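Flavin-containing monooxygenase (PDB 6WPU) binds FAD and probably uses it to oxygenate the sulfur of S-allyl-L-cysteine in garlic. Local coordinates at residues G155-K160 and P330-V335. Numbering follows the deposited sequence.
Sequences GKWTVK and PSLSFV
Gly155 touches the other segment lightly: its carbonyl O lies 4.1 Å from Ser331 OG. Its phi of 93° would press a CB against the carbonyl O of the preceding residue, so the turn suits glycine. Trp157 carries the contact. Its CG stands anti to the carbonyl carbon (chi1 -69°), and the indole reaches across to 330-335 with its nitrogen edge leading. Trp157 NE1 donates a hydrogen bond to Ser331 OG at 2.8 Å. The bond is nearly straight, 173° at the hydrogen, and OG sits in the ring plane. Ser331 OG is also hydrogen-bonded to Leu328 O, so the hydroxyl links the indole to the loop before the strand. Farther round the ring, Trp157 CZ2 packs on Leu332 CB at 3.8 Å. Trp157 CH2 comes within 4.1 Å of Leu332 CD2, and the two side chains cross at about a right angle. A phenylalanine here would probably leave Ser331 OG without its indole donor and open a gap beside Leu332. Trp157 also touches Val149 and Met151 of strand 144-151 and Val176 of strand 175-178. The contact thus joins two sheets: the middle strand of a three-stranded antiparallel sheet meets the start of 332-334, an outermost strand of a five-stranded parallel sheet. It stands apart from the cofactor, the Leu332 side chain being about 12 Å from the bound FAD. This layout, a parallel sheet with a three-stranded antiparallel meander beside it, is characteristic of the Rossmann-like FAD-binding domain of flavin-containing monooxygenases.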
ATOM      1  N   GLY A 155      -6.772  14.123  26.995  1.00 66.23           N
ATOM      2  CA  GLY A 155      -7.091  13.839  25.615  1.00 59.90           C
ATOM      3  C   GLY A 155      -6.046  14.284  24.618  1.00 52.27           C
ATOM      4  O   GLY A 155      -6.271  14.154  23.408  1.00 55.47           O
ATOM      5  N   LYS A 156      -4.927  14.828  25.077  1.00 46.64           N
ATOM      6  CA  LYS A 156      -3.844  15.179  24.173  1.00 53.77           C
ATOM      7  C   LYS A 156      -2.906  13.984  23.976  1.00 53.56           C
ATOM      8  O   LYS A 156      -2.958  12.984  24.699  1.00 57.14           O
ATOM      9  CB  LYS A 156      -3.085  16.392  24.704  1.00 56.33           C
ATOM     10  CG  LYS A 156      -3.997  17.571  25.068  1.00 62.49           C
ATOM     11  CD  LYS A 156      -4.982  17.873  23.944  1.00 62.29           C
ATOM     12  CE  LYS A 156      -5.812  19.140  24.208  1.00 61.53           C
ATOM     13  NZ  LYS A 156      -6.725  19.424  23.050  1.00 52.61           N
ATOM     14  N   TRP A 157      -2.036  14.092  22.978  1.00 34.72           N
ATOM     15  CA  TRP A 157      -1.130  13.014  22.627  1.00 37.14           C
ATOM     16  C   TRP A 157       0.302  13.507  22.724  1.00 40.20           C
ATOM     17  O   TRP A 157       0.588  14.668  22.417  1.00 43.06           O
ATOM     18  CB  TRP A 157      -1.412  12.498  21.211  1.00 27.89           C
ATOM     19  CG  TRP A 157      -2.725  11.763  21.100  1.00 37.96           C
ATOM     20  CD1 TRP A 157      -3.964  12.304  20.879  1.00 40.60           C
ATOM     21  CD2 TRP A 157      -2.921  10.349  21.223  1.00 38.13           C
ATOM     22  NE1 TRP A 157      -4.918  11.311  20.850  1.00 39.34           N
ATOM     23  CE2 TRP A 157      -4.305  10.102  21.057  1.00 42.03           C
ATOM     24  CE3 TRP A 157      -2.061   9.267  21.456  1.00 40.98           C
ATOM     25  CZ2 TRP A 157      -4.849   8.815  21.122  1.00 38.28           C
ATOM     26  CZ3 TRP A 157      -2.596   7.995  21.515  1.00 38.55           C
ATOM     27  CH2 TRP A 157      -3.981   7.780  21.343  1.00 40.00           C
ATOM     28  N   THR A 158       1.195  12.625  23.154  1.00 31.58           N
ATOM     29  CA  THR A 158       2.625  12.874  23.124  1.00 37.99           C
ATOM     30  C   THR A 158       3.246  11.938  22.101  1.00 40.37           C
ATOM     31  O   THR A 158       3.041  10.723  22.168  1.00 36.38           O
ATOM     32  CB  THR A 158       3.258  12.671  24.498  1.00 41.17           C
ATOM     33  OG1 THR A 158       2.683  13.608  25.420  1.00 42.62           O
ATOM     34  CG2 THR A 158       4.753  12.908  24.420  1.00 40.02           C
ATOM     35  N   VAL A 159       3.966  12.513  21.145  1.00 34.14           N
ATOM     36  CA  VAL A 159       4.741  11.763  20.173  1.00 38.62           C
ATOM     37  C   VAL A 159       6.207  11.860  20.564  1.00 41.77           C
ATOM     38  O   VAL A 159       6.763  12.959  20.656  1.00 38.65           O
ATOM     39  CB  VAL A 159       4.517  12.295  18.752  1.00 35.84           C
ATOM     40  CG1 VAL A 159       5.350  11.477  17.744  1.00 31.86           C
ATOM     41  CG2 VAL A 159       3.029  12.243  18.408  1.00 31.99           C
ATOM     42  N   LYS A 160       6.832  10.712  20.794  1.00 33.66           N
ATOM     43  CA  LYS A 160       8.245  10.630  21.118  1.00 31.49           C
ATOM     44  C   LYS A 160       8.977  10.044  19.919  1.00 36.78           C
ATOM     45  O   LYS A 160       8.514   9.063  19.332  1.00 36.72           O
ATOM     46  CB  LYS A 160       8.452   9.780  22.371  1.00 37.23           C
ATOM     47  CG  LYS A 160       9.894   9.524  22.713  1.00 46.54           C
ATOM     48  CD  LYS A 160      10.000   8.677  23.975  1.00 58.91           C
ATOM     49  CE  LYS A 160      11.420   8.137  24.162  1.00 67.01           C
ATOM     50  NZ  LYS A 160      11.423   6.751  24.710  1.00 70.69           N
ATOM     51  N   PRO A 330     -11.919  12.372  17.429  1.00 43.08           N
ATOM     52  CA  PRO A 330     -11.073  12.392  16.230  1.00 37.51           C
ATOM     53  C   PRO A 330      -9.577  12.607  16.485  1.00 38.22           C
ATOM     54  O   PRO A 330      -8.836  12.836  15.529  1.00 36.96           O
ATOM     55  CB  PRO A 330     -11.624  13.579  15.459  1.00 37.07           C
ATOM     56  CG  PRO A 330     -11.974  14.583  16.584  1.00 33.35           C
ATOM     57  CD  PRO A 330     -12.465  13.717  17.738  1.00 39.37           C
ATOM     58  N   SER A 331      -9.138  12.551  17.746  1.00 36.76           N
ATOM     59  CA  SER A 331      -7.746  12.867  18.049  1.00 31.54           C
ATOM     60  C   SER A 331      -6.777  11.796  17.535  1.00 33.62           C
ATOM     61  O   SER A 331      -5.571  12.049  17.434  1.00 34.95           O
ATOM     62  CB  SER A 331      -7.588  13.092  19.564  1.00 36.42           C
ATOM     63  OG  SER A 331      -7.644  11.879  20.294  1.00 38.78           O
ATOM     64  N   LEU A 332      -7.257  10.606  17.199  1.00 33.26           N
ATOM     65  CA  LEU A 332      -6.394   9.624  16.557  1.00 35.42           C
ATOM     66  C   LEU A 332      -7.088   9.148  15.291  1.00 35.72           C
ATOM     67  O   LEU A 332      -8.288   8.855  15.313  1.00 38.04           O
ATOM     68  CB  LEU A 332      -6.074   8.459  17.499  1.00 30.06           C
ATOM     69  CG  LEU A 332      -5.179   7.367  16.895  1.00 32.77           C
ATOM     70  CD1 LEU A 332      -3.755   7.887  16.652  1.00 25.29           C
ATOM     71  CD2 LEU A 332      -5.163   6.136  17.781  1.00 32.55           C
ATOM     72  N   SER A 333      -6.346   9.107  14.185  1.00 31.46           N
ATOM     73  CA  SER A 333      -6.890   8.646  12.915  1.00 31.42           C
ATOM     74  C   SER A 333      -5.789   7.986  12.086  1.00 33.33           C
ATOM     75  O   SER A 333      -4.589   8.166  12.345  1.00 29.71           O
ATOM     76  CB  SER A 333      -7.523   9.801  12.142  1.00 32.23           C
ATOM     77  OG  SER A 333      -6.545  10.779  11.839  1.00 34.13           O
ATOM     78  N   PHE A 334      -6.216   7.220  11.079  1.00 30.86           N
ATOM     79  CA  PHE A 334      -5.311   6.479  10.199  1.00 31.61           C
ATOM     80  C   PHE A 334      -5.623   6.815   8.750  1.00 33.10           C
ATOM     81  O   PHE A 334      -6.788   6.753   8.341  1.00 31.21           O
ATOM     82  CB  PHE A 334      -5.442   4.958  10.403  1.00 30.46           C
ATOM     83  CG  PHE A 334      -5.022   4.480  11.765  1.00 29.74           C
ATOM     84  CD1 PHE A 334      -5.862   4.646  12.857  1.00 32.73           C
ATOM     85  CD2 PHE A 334      -3.797   3.856  11.948  1.00 33.84           C
ATOM     86  CE1 PHE A 334      -5.481   4.207  14.122  1.00 35.19           C
ATOM     87  CE2 PHE A 334      -3.405   3.404  13.209  1.00 34.11           C
ATOM     88  CZ  PHE A 334      -4.251   3.585  14.296  1.00 35.09           C
ATOM     89  N   VAL A 335      -4.591   7.143   7.965  1.00 30.99           N
ATOM     90  CA  VAL A 335      -4.752   7.382   6.531  1.00 33.77           C
ATOM     91  C   VAL A 335      -4.084   6.240   5.765  1.00 32.75           C
ATOM     92  O   VAL A 335      -2.937   5.875   6.047  1.00 29.98           O
ATOM     93  CB  VAL A 335      -4.181   8.747   6.105  1.00 30.22           C
ATOM     94  CG1 VAL A 335      -4.233   8.903   4.580  1.00 26.14           C
ATOM     95  CG2 VAL A 335      -4.986   9.875   6.729  1.00 29.07           C
TER